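PDB 4OHN: ABC transporter substrate-binding protein from Streptococcus pneumoniae, which binds histidine in a pocket between its two lobes and probably delivers it, as an extracellular solute-binding protein, to an ABC uptake transporter. Local coordinates for residues Phe43-Asp46 against Leu47-Val51; Ile64-Asp67 against Leu68-Ala71; Ser86-Asp89 against Glu90-Glu93; Gly211-Lys214 against Glu215-Thr218. All blocks are in the same frame, centred on the assembly; numbering follows the deposited sequence.

Contact 1 (Phe43-Asp46 against Leu47-Val51)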
loop_
_atom_site.group_PDB
_atom_site.type_symbol
_atom_site.label_atom_id
_atom_site.label_comp_id
_atom_site.label_asym_id
_atom_site.label_seq_id
_atom_site.Cartn_x
_atom_site.Cartn_y
_atom_site.Cartn_z
ATOM N N PHE A 43 -10.134 -3.146 1.559
ATOM C CA PHE A 43 -10.585 -2.274 0.485
ATOM C C PHE A 43 -10.202 -2.792 -0.888
ATOM O O PHE A 43 -11.038 -2.842 -1.799
ATOM C CB PHE A 43 -10.058 -0.847 0.703
ATOM C CG PHE A 43 -10.480 0.124 -0.359
ATOM C CD1 PHE A 43 -11.583 0.911 -0.170
ATOM C CD2 PHE A 43 -9.765 0.253 -1.541
ATOM C CE1 PHE A 43 -11.991 1.813 -1.159
ATOM C CE2 PHE A 43 -10.171 1.137 -2.528
ATOM C CZ PHE A 43 -11.265 1.928 -2.317
ATOM N N ASP A 44 -8.941 -3.164 -1.061
ATOM C CA ASP A 44 -8.495 -3.675 -2.346
ATOM C C ASP A 44 -9.059 -5.049 -2.647
ATOM O O ASP A 44 -9.296 -5.370 -3.807
ATOM C CB ASP A 44 -6.968 -3.737 -2.420
ATOM C CG ASP A 44 -6.325 -2.375 -2.617
ATOM O OD1 ASP A 44 -6.965 -1.436 -3.155
ATOM O OD2 ASP A 44 -5.133 -2.262 -2.228
ATOM N N ILE A 45 -9.246 -5.888 -1.631
ATOM C CA ILE A 45 -9.881 -7.179 -1.854
ATOM C C ILE A 45 -11.271 -6.941 -2.448
ATOM O O ILE A 45 -11.639 -7.530 -3.476
ATOM C CB ILE A 45 -9.988 -8.018 -0.559
ATOM C CG1 ILE A 45 -8.632 -8.178 0.138
ATOM C CG2 ILE A 45 -10.596 -9.377 -0.874
ATOM C CD1 ILE A 45 -7.555 -8.838 -0.712
ATOM N N ASP A 46 -12.035 -6.054 -1.829
ATOM C CA ASP A 46 -13.377 -5.750 -2.306
ATOM C C ASP A 46 -13.360 -5.077 -3.686
ATOM O O ASP A 46 -14.157 -5.434 -4.568
ATOM C CB ASP A 46 -14.089 -4.843 -1.284
ATOM C CG ASP A 46 -14.473 -5.574 0.009
ATOM O OD1 ASP A 46 -14.392 -6.818 0.084
ATOM O OD2 ASP A 46 -14.874 -4.863 0.952
ATOM N N LEU A 47 -12.461 -4.126 -3.869
ATOM C CA LEU A 47 -12.427 -3.368 -5.116
ATOM C C LEU A 47 -11.993 -4.255 -6.285
ATOM O O LEU A 47 -12.640 -4.244 -7.342
ATOM C CB LEU A 47 -11.533 -2.139 -4.991
ATOM C CG LEU A 47 -11.474 -1.245 -6.235
ATOM C CD1 LEU A 47 -12.827 -0.682 -6.579
ATOM C CD2 LEU A 47 -10.470 -0.115 -6.008
ATOM N N ALA A 48 -10.944 -5.048 -6.118
ATOM C CA ALA A 48 -10.483 -5.929 -7.188
ATOM C C ALA A 48 -11.529 -6.987 -7.507
ATOM O O ALA A 48 -11.741 -7.343 -8.657
ATOM C CB ALA A 48 -9.185 -6.597 -6.809
ATOM N N THR A 49 -12.179 -7.521 -6.486
ATOM C CA THR A 49 -13.253 -8.498 -6.707
ATOM C C THR A 49 -14.342 -7.878 -7.587
ATOM O O THR A 49 -14.801 -8.486 -8.567
ATOM C CB THR A 49 -13.841 -9.007 -5.372
ATOM O OG1 THR A 49 -12.811 -9.661 -4.633
ATOM C CG2 THR A 49 -14.967 -9.968 -5.578
ATOM N N ALA A 50 -14.751 -6.659 -7.258
ATOM C CA ALA A 50 -15.795 -5.967 -8.012
ATOM C C ALA A 50 -15.347 -5.627 -9.434
ATOM O O ALA A 50 -16.132 -5.710 -10.375
ATOM C CB ALA A 50 -16.222 -4.705 -7.279
ATOM N N VAL A 51 -14.086 -5.253 -9.604
ATOM C CA VAL A 51 -13.555 -4.998 -10.947
ATOM C C VAL A 51 -13.625 -6.251 -11.807
ATOM O O VAL A 51 -14.136 -6.231 -12.928
ATOM C CB VAL A 51 -12.096 -4.473 -10.873
ATOM C CG1 VAL A 51 -11.346 -4.663 -12.205
ATOM C CG2 VAL A 51 -12.093 -3.005 -10.423
#

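Contact 2 (Ile64-Asp67 against Leu68-Ala71). With HIS (histidine), chain B.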
loop_
_atom_site.group_PDB
_atom_site.type_symbol
_atom_site.label_atom_id
_atom_site.label_comp_id
_atom_site.label_asym_id
_atom_site.label_seq_id
_atom_site.Cartn_x
_atom_site.Cartn_y
_atom_site.Cartn_z
ATOM N N ILE A 64 2.389 -12.313 -0.957
ATOM C CA ILE A 64 3.786 -12.257 -1.377
ATOM C C ILE A 64 4.637 -11.610 -0.296
ATOM O O ILE A 64 4.172 -10.928 0.604
ATOM C CB ILE A 64 3.967 -11.457 -2.702
ATOM C CG1 ILE A 64 3.515 -9.999 -2.534
ATOM C CG2 ILE A 64 3.230 -12.142 -3.852
ATOM C CD1 ILE A 64 3.825 -9.101 -3.739
ATOM N N ASP A 65 5.932 -11.821 -0.423
ATOM C CA ASP A 65 6.921 -11.062 0.298
ATOM C C ASP A 65 7.015 -9.707 -0.419
ATOM O O ASP A 65 7.339 -9.651 -1.606
ATOM C CB ASP A 65 8.239 -11.847 0.205
ATOM C CG ASP A 65 9.405 -11.142 0.800
ATOM O OD1 ASP A 65 9.327 -9.973 1.164
ATOM O OD2 ASP A 65 10.455 -11.828 0.931
ATOM N N TRP A 66 6.696 -8.632 0.280
ATOM C CA TRP A 66 6.633 -7.305 -0.337
ATOM C C TRP A 66 7.983 -6.930 -0.951
ATOM O O TRP A 66 8.022 -6.213 -1.948
ATOM C CB TRP A 66 6.133 -6.255 0.654
ATOM C CG TRP A 66 5.692 -4.971 0.035
ATOM C CD1 TRP A 66 6.241 -3.735 0.224
ATOM C CD2 TRP A 66 4.576 -4.788 -0.851
ATOM N NE1 TRP A 66 5.551 -2.794 -0.513
ATOM C CE2 TRP A 66 4.510 -3.417 -1.159
ATOM C CE3 TRP A 66 3.631 -5.649 -1.403
ATOM C CZ2 TRP A 66 3.551 -2.893 -2.006
ATOM C CZ3 TRP A 66 2.661 -5.128 -2.250
ATOM C CH2 TRP A 66 2.617 -3.762 -2.543
ATOM N N ASP A 67 9.076 -7.456 -0.412
ATOM C CA ASP A 67 10.407 -7.216 -0.959
ATOM C C ASP A 67 10.579 -7.741 -2.373
ATOM O O ASP A 67 11.444 -7.261 -3.119
ATOM C CB ASP A 67 11.477 -7.859 -0.061
ATOM C CG ASP A 67 11.594 -7.209 1.306
ATOM O OD1 ASP A 67 11.181 -6.043 1.466
ATOM O OD2 ASP A 67 12.168 -7.874 2.213
ATOM N N LEU A 68 9.812 -8.761 -2.721
ATOM C CA LEU A 68 9.979 -9.490 -3.968
ATOM C C LEU A 68 8.928 -9.154 -5.018
ATOM O O LEU A 68 8.864 -9.816 -6.068
ATOM C CB LEU A 68 9.927 -10.999 -3.690
ATOM C CG LEU A 68 10.834 -11.534 -2.581
ATOM C CD1 LEU A 68 10.829 -13.058 -2.582
ATOM C CD2 LEU A 68 12.253 -11.023 -2.693
ATOM N N LYS A 69 8.105 -8.147 -4.774
ATOM C CA LYS A 69 6.936 -7.907 -5.623
ATOM C C LYS A 69 7.273 -7.691 -7.094
ATOM O O LYS A 69 6.582 -8.228 -7.949
ATOM C CB LYS A 69 6.095 -6.763 -5.072
ATOM C CG LYS A 69 6.802 -5.439 -5.026
ATOM C CD LYS A 69 6.040 -4.469 -4.157
ATOM C CE LYS A 69 6.846 -3.234 -3.814
ATOM N NZ LYS A 69 8.054 -3.576 -3.002
ATOM N N GLU A 70 8.334 -6.960 -7.393
ATOM C CA GLU A 70 8.718 -6.731 -8.787
ATOM C C GLU A 70 9.124 -8.040 -9.431
ATOM O O GLU A 70 8.715 -8.326 -10.566
ATOM C CB GLU A 70 9.841 -5.695 -8.867
ATOM C CG GLU A 70 10.413 -5.488 -10.274
ATOM C CD GLU A 70 11.500 -6.492 -10.643
ATOM O OE1 GLU A 70 12.242 -6.941 -9.742
ATOM O OE2 GLU A 70 11.611 -6.835 -11.841
ATOM N N ALA A 71 9.902 -8.841 -8.729
ATOM C CA ALA A 71 10.354 -10.128 -9.256
ATOM C C ALA A 71 9.166 -11.064 -9.509
ATOM O O ALA A 71 9.109 -11.732 -10.541
ATOM C CB ALA A 71 11.354 -10.770 -8.317
HETATM N N HIS B . 2.319 2.078 -0.094
HETATM C CA HIS B . 3.612 1.411 0.195
HETATM C C HIS B . 4.177 0.771 -1.053
HETATM O O HIS B . 3.518 0.818 -2.117
HETATM C CB HIS B . 3.518 0.431 1.389
HETATM C CG HIS B . 2.878 -0.902 1.133
HETATM N ND1 HIS B . 3.341 -2.047 1.760
HETATM C CD2 HIS B . 1.781 -1.282 0.431
HETATM C CE1 HIS B . 2.578 -3.069 1.427
HETATM N NE2 HIS B . 1.619 -2.632 0.626
HETATM O OXT HIS B . 5.300 0.232 -0.959
HETATM O O HOH W 1 11.219 -7.079 -6.210
#

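Contact 3 (Ser86-Asp89 against Glu90-Glu93). With HIS (histidine), chain B.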
loop_
_atom_site.group_PDB
_atom_site.type_symbol
_atom_site.label_atom_id
_atom_site.label_comp_id
_atom_site.label_asym_id
_atom_site.label_seq_id
_atom_site.Cartn_x
_atom_site.Cartn_y
_atom_site.Cartn_z
ATOM N N SER A 86 1.780 2.230 -4.078
ATOM C CA SER A 86 2.004 3.633 -4.417
ATOM C C SER A 86 2.609 3.781 -5.799
ATOM O O SER A 86 3.629 3.153 -6.118
ATOM C CB SER A 86 2.922 4.265 -3.383
ATOM O OG SER A 86 2.312 4.158 -2.103
ATOM N N ALA A 87 1.980 4.621 -6.616
ATOM C CA ALA A 87 2.404 4.849 -7.998
ATOM C C ALA A 87 3.449 5.931 -8.045
ATOM O O ALA A 87 3.127 7.122 -8.071
ATOM C CB ALA A 87 1.206 5.219 -8.869
ATOM N N THR A 88 4.706 5.516 -8.042
ATOM C CA THR A 88 5.838 6.438 -7.990
ATOM C C THR A 88 6.590 6.456 -9.310
ATOM O O THR A 88 6.519 5.513 -10.086
ATOM C CB THR A 88 6.817 6.031 -6.882
ATOM O OG1 THR A 88 7.455 4.808 -7.247
ATOM C CG2 THR A 88 6.094 5.841 -5.548
ATOM N N ASP A 89 7.326 7.537 -9.558
ATOM C CA ASP A 89 8.098 7.656 -10.785
ATOM C C ASP A 89 9.100 6.535 -10.939
ATOM O O ASP A 89 9.270 6.001 -12.023
ATOM C CB ASP A 89 8.856 8.984 -10.817
ATOM C CG ASP A 89 7.957 10.171 -11.095
ATOM O OD1 ASP A 89 6.790 9.971 -11.486
ATOM O OD2 ASP A 89 8.430 11.315 -10.936
ATOM N N GLU A 90 9.775 6.196 -9.844
ATOM C CA GLU A 90 10.741 5.107 -9.838
ATOM C C GLU A 90 10.077 3.810 -10.307
ATOM O O GLU A 90 10.611 3.096 -11.152
ATOM C CB GLU A 90 11.303 4.954 -8.421
ATOM C CG GLU A 90 12.487 4.022 -8.241
ATOM C CD GLU A 90 12.978 4.000 -6.789
ATOM O OE1 GLU A 90 13.265 5.081 -6.224
ATOM O OE2 GLU A 90 13.061 2.902 -6.203
ATOM N N ARG A 91 8.891 3.512 -9.786
ATOM C CA ARG A 91 8.223 2.273 -10.146
ATOM C C ARG A 91 7.727 2.268 -11.593
ATOM O O ARG A 91 7.644 1.209 -12.212
ATOM C CB ARG A 91 7.073 2.001 -9.186
ATOM C CG ARG A 91 7.586 1.597 -7.827
ATOM C CD ARG A 91 6.508 1.523 -6.788
ATOM N NE ARG A 91 7.005 0.906 -5.564
ATOM C CZ ARG A 91 6.328 0.851 -4.424
ATOM N NH1 ARG A 91 5.132 1.409 -4.334
ATOM N NH2 ARG A 91 6.864 0.233 -3.386
ATOM N N ARG A 92 7.412 3.444 -12.122
ATOM C CA ARG A 92 6.978 3.552 -13.519
ATOM C C ARG A 92 8.081 3.156 -14.503
ATOM O O ARG A 92 7.803 2.873 -15.669
ATOM C CB ARG A 92 6.470 4.962 -13.813
ATOM C CG ARG A 92 5.091 5.229 -13.237
ATOM C CD ARG A 92 4.599 6.637 -13.550
ATOM N NE ARG A 92 3.397 6.975 -12.792
ATOM C CZ ARG A 92 2.165 6.572 -13.107
ATOM N NH1 ARG A 92 1.943 5.795 -14.159
ATOM N NH2 ARG A 92 1.146 6.940 -12.355
ATOM N N GLU A 93 9.328 3.113 -14.042
ATOM C CA GLU A 93 10.416 2.621 -14.893
ATOM C C GLU A 93 10.337 1.099 -15.059
ATOM O O GLU A 93 10.946 0.546 -15.964
ATOM C CB GLU A 93 11.778 3.000 -14.302
ATOM C CG GLU A 93 11.977 4.493 -14.120
ATOM C CD GLU A 93 11.948 5.251 -15.435
ATOM O OE1 GLU A 93 12.620 4.810 -16.393
ATOM O OE2 GLU A 93 11.250 6.282 -15.513
HETATM N N HIS B . 2.319 2.078 -0.094
HETATM C CA HIS B . 3.612 1.411 0.195
HETATM C C HIS B . 4.177 0.771 -1.053
HETATM O O HIS B . 3.518 0.818 -2.117
HETATM C CB HIS B . 3.518 0.431 1.389
HETATM C CG HIS B . 2.878 -0.902 1.133
HETATM N ND1 HIS B . 3.341 -2.047 1.760
HETATM C CD2 HIS B . 1.781 -1.282 0.431
HETATM C CE1 HIS B . 2.578 -3.069 1.427
HETATM N NE2 HIS B . 1.619 -2.632 0.626
HETATM O OXT HIS B . 5.300 0.232 -0.959
HETATM O O HOH W 2 4.342 8.645 -10.718
HETATM O O HOH W 3 1.310 8.718 -10.283
#

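Contact 4 (Gly211-Lys214 against Glu215-Thr218)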
loop_
_atom_site.group_PDB
_atom_site.type_symbol
_atom_site.label_atom_id
_atom_site.label_comp_id
_atom_site.label_asym_id
_atom_site.label_seq_id
_atom_site.Cartn_x
_atom_site.Cartn_y
_atom_site.Cartn_z
ATOM N N GLY A 211 -0.604 -2.176 -10.208
ATOM C CA GLY A 211 0.559 -2.428 -11.038
ATOM C C GLY A 211 0.462 -3.688 -11.863
ATOM O O GLY A 211 0.036 -4.723 -11.350
ATOM N N SER A 212 0.898 -3.595 -13.123
ATOM C CA SER A 212 0.959 -4.724 -14.043
ATOM C C SER A 212 2.283 -4.744 -14.765
ATOM O O SER A 212 3.034 -3.781 -14.758
ATOM C CB SER A 212 -0.162 -4.657 -15.104
ATOM O OG SER A 212 0.149 -3.735 -16.136
ATOM N N ARG A 213 2.569 -5.869 -15.402
ATOM C CA ARG A 213 3.674 -5.912 -16.360
ATOM C C ARG A 213 3.427 -4.862 -17.443
ATOM O O ARG A 213 2.288 -4.640 -17.858
ATOM C CB ARG A 213 3.782 -7.302 -16.979
ATOM C CG ARG A 213 4.368 -8.343 -16.041
ATOM C CD ARG A 213 4.431 -9.735 -16.655
ATOM N NE ARG A 213 3.127 -10.330 -16.846
ATOM C CZ ARG A 213 2.457 -11.017 -15.930
ATOM N NH1 ARG A 213 2.982 -11.238 -14.742
ATOM N NH2 ARG A 213 1.257 -11.485 -16.208
ATOM N N LYS A 214 4.488 -4.212 -17.915
ATOM C CA LYS A 214 4.321 -3.162 -18.920
ATOM C C LYS A 214 3.558 -3.623 -20.151
ATOM O O LYS A 214 2.792 -2.856 -20.735
ATOM C CB LYS A 214 5.680 -2.591 -19.319
ATOM C CG LYS A 214 6.296 -1.780 -18.208
ATOM C CD LYS A 214 7.514 -1.031 -18.687
ATOM C CE LYS A 214 7.934 0.010 -17.678
ATOM N NZ LYS A 214 9.098 0.793 -18.167
ATOM N N GLU A 215 3.743 -4.875 -20.550
ATOM C CA GLU A 215 3.137 -5.373 -21.764
ATOM C C GLU A 215 1.644 -5.676 -21.643
ATOM O O GLU A 215 0.964 -5.859 -22.659
ATOM C CB GLU A 215 3.870 -6.642 -22.210
ATOM C CG GLU A 215 5.405 -6.476 -22.421
ATOM C CD GLU A 215 6.249 -6.214 -21.131
ATOM O OE1 GLU A 215 5.942 -6.701 -19.997
ATOM O OE2 GLU A 215 7.268 -5.503 -21.271
ATOM N N ASP A 216 1.137 -5.749 -20.414
ATOM C CA ASP A 216 -0.266 -6.081 -20.164
ATOM C C ASP A 216 -1.191 -4.844 -20.309
ATOM O O ASP A 216 -1.934 -4.457 -19.377
ATOM C CB ASP A 216 -0.392 -6.750 -18.792
ATOM C CG ASP A 216 -0.788 -8.223 -18.862
ATOM O OD1 ASP A 216 -1.475 -8.648 -19.813
ATOM O OD2 ASP A 216 -0.458 -8.977 -17.912
ATOM N N THR A 217 -1.163 -4.245 -21.500
ATOM C CA THR A 217 -1.820 -2.963 -21.719
ATOM C C THR A 217 -3.340 -3.077 -21.738
ATOM O O THR A 217 -4.050 -2.187 -21.258
ATOM C CB THR A 217 -1.323 -2.296 -23.013
ATOM O OG1 THR A 217 -1.498 -3.207 -24.102
ATOM C CG2 THR A 217 0.141 -1.948 -22.909
ATOM N N THR A 218 -3.857 -4.166 -22.273
ATOM C CA THR A 218 -5.297 -4.336 -22.332
ATOM C C THR A 218 -5.873 -4.513 -20.922
ATOM O O THR A 218 -6.891 -3.927 -20.580
ATOM C CB THR A 218 -5.664 -5.524 -23.203
ATOM O OG1 THR A 218 -5.197 -5.281 -24.527
ATOM C CG2 THR A 218 -7.157 -5.708 -23.262
HETATM O O HOH W 4 0.788 -8.068 -15.661
#

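Contact 1 (Phe43-Asp46 against Leu47-Val51)
Phe-43 meets Leu-47 one helical turn further on, through backbone and side chain alike. Its O accepts from Leu-47 N at 2.8 Å. CG is anti to the backbone N in both Phe-43 (chi1 -180°) and Leu-47 (chi1 -178°). One helical turn apart, the two side chains run side by side and point the same way. Phe-43 CE2 lies 3.7 Å from Leu-47 CD2, which meets the ring obliquely. Helix 235-244 packs on the same pair, with Phe-244 meeting the Phe-43 ring and Phe-236 touching Leu-47.

Asp-44 O accepts from Ala-48 N at 2.9 Å. The Asp-44 carboxylate bonds outside the helix, with OD2 accepting from the backbone N of Gly-84, a residue of the histidine pocket. The nearest atoms of the Asp-44 side chain and the bound histidine are about 7 Å apart.

Ile-45 O is gripped twice by one residue. Thr-49 N donates to it at 3.1 Å, and Thr-49 OG1 donates at 2.7 Å. The two donors come from opposite faces of the carbonyl plane. Thr-49 OG1 sits beside its own backbone N (chi1 -62°), which turns the hydroxyl back along the helix.

Asp-46 O accepts from Ala-50 N at 3.0 Å. Asp-46 OD2 turns to helix 235-244, where it pairs with Lys-242 and accepts from Trp-243 NE1.

The four successive i to i+4 backbone bonds, with a threonine hydroxyl sharing one carbonyl, are those of a regular alpha-helix, here helix 43-53 of a family 3 solute-binding fold.

Contact 2 (Ile64-Asp67 against Leu68-Ala71)
Lys-69 CG stands between its own N and carbonyl carbon (chi1 62°), and the chain bends again at its last torsion (chi4 -63°). This folds the lysine back over Trp-66, whose CG is anti to its own N (chi1 -164°). Lys-69 CD sits over the centre of the six-membered ring, 3.5 Å from the centroid, as a CH-pi contact. Lys-69 NZ lies over the five-membered ring in a cation-pi contact. The same NZ donates to Trp-66 O at 2.8 Å and to Gly-132 O, so two carbonyls fix its position. The bound histidine covers the opposite face of the indole, with its CE1 over the ring centre. Trp-66 NE1 donates to OXT of the histidine at 3.1 Å.

The turn that leads into the helix is held by Asp-65. Its OD1 accepts from Asp-67 N at 3.0 Å, from above the carboxylate plane, which makes an Asx turn. Its O accepts from Leu-68 N at 2.9 Å. The side chains of Asp-65 and Leu-68 cross obliquely, with Asp-65 OD2 3.5 Å from Leu-68 CG. Ile-64 CD1 reaches Lys-69 CB at 3.5 Å, the two side chains crossing at about a right angle. Leu-68 is the N-cap residue of helix 69-75. A water joins Asp-67 O to Ala-71 N, the second bond being weak.

The indole is thus sandwiched between a lysine and the ligand's imidazole. Lys-69 holds the ring from behind, and its positive charge would probably polarise the indole and favour the nearby carboxylate of the histidine.

Contact 3 (Ser86-Asp89 against Glu90-Glu93)
Glu-90 lies two residues past Thr-88, the N-cap of helix 89-92, and its CB is 4.0 Å from Thr-88 OG1.

Arg-91 follows and makes the main contacts. Its N donates to Thr-88 OG1 at 3.2 Å, a side-chain N-cap on the short helix. Thr-88 OG1 stands between its own N and carbonyl carbon (chi1 69°), which brings it under that N-H. The Arg-91 chain runs extended from CG to NE and passes the threonine at a slant, with CG and CD against OG1. At the end of the chain, NH1 donates to Ser-86 O at 2.9 Å. This bond lies in the carbonyl plane, on a lone pair, and close to the guanidinium plane. NH1 also donates to O of the bound histidine at 2.8 Å, while NH2 donates to OXT at 2.9 Å. This two-pronged pairing of an arginine with the ligand's alpha-carboxylate is characteristic of amino-acid-binding proteins of this family. Ser-86 adds to it. Its N donates almost straight (176°) to the same histidine O, and its OG accepts from the ligand N at 2.9 Å and is also bonded to Glu-206.

Arg-92 N donates to Thr-88 O. Its guanidinium turns to two waters near its plane. One links NE to Asp-89 OD1 and Ala-87 O, and the other links NH2 to Ala-87 O.

Glu-93 folds back, its CG 3.7 Å from Asp-89 O.

Contact 4 (Gly211-Lys214 against Glu215-Thr218)
Arg-213 O is gripped by two donors from opposite faces of its plane. Ser-212 OG donates from one side at 2.9 Å, and Asp-216 N donates from the other at 3.0 Å. The second bond closes a type I beta turn from Arg-213 to Asp-216. This turn links strand 206-212 to helix 217-232. Ser-212 OG stands between its own N and carbonyl carbon (chi1 79°), which brings it over the carbonyl of the next residue.

The side chains of Arg-213 and Asp-216 lie side by side and point the same way. They form a long salt bridge, with Arg-213 NH2 3.5 Å from Asp-216 OD2. The guanidinium and carboxylate planes are 46° apart, so the two groups are not coplanar. Both groups have further partners. Arg-213 also pairs with Asp-79 and donates to Ile-78 O, while Asp-216 accepts from Tyr-14 OH and Asn-10 N. Asp-216 holds the N-cap position of the helix, though its side chain makes no capping bond, and is the centre of an inverse gamma turn.

A water lies over one face of the Arg-213 guanidinium, toward its rim. It accepts from Arg-213 N at 2.8 Å and donates to Asp-216 OD2 at 2.7 Å.

How the contacts relate
Contacts 2 and 3 both reach the bound histidine. Contact 2 supplies a ring face and an N-H, and contact 3 supplies the arginine and serine that bond its alpha-carboxylate and amino group. They also touch each other, with Lys-69 CE 3.5 Å from Arg-91 NH2; their centres are about 15 Å apart. Contact 4 lies away from the ligand but meets contact 3, where Lys-214 NZ approaches Glu-93 O at 2.9 Å in a weak hydrogen bond. Contact 1 touches none of the others, its nearest atoms being about 8 Å from contacts 2 and 3. The Asp-44 bond to Gly-84 ties it to the pocket indirectly.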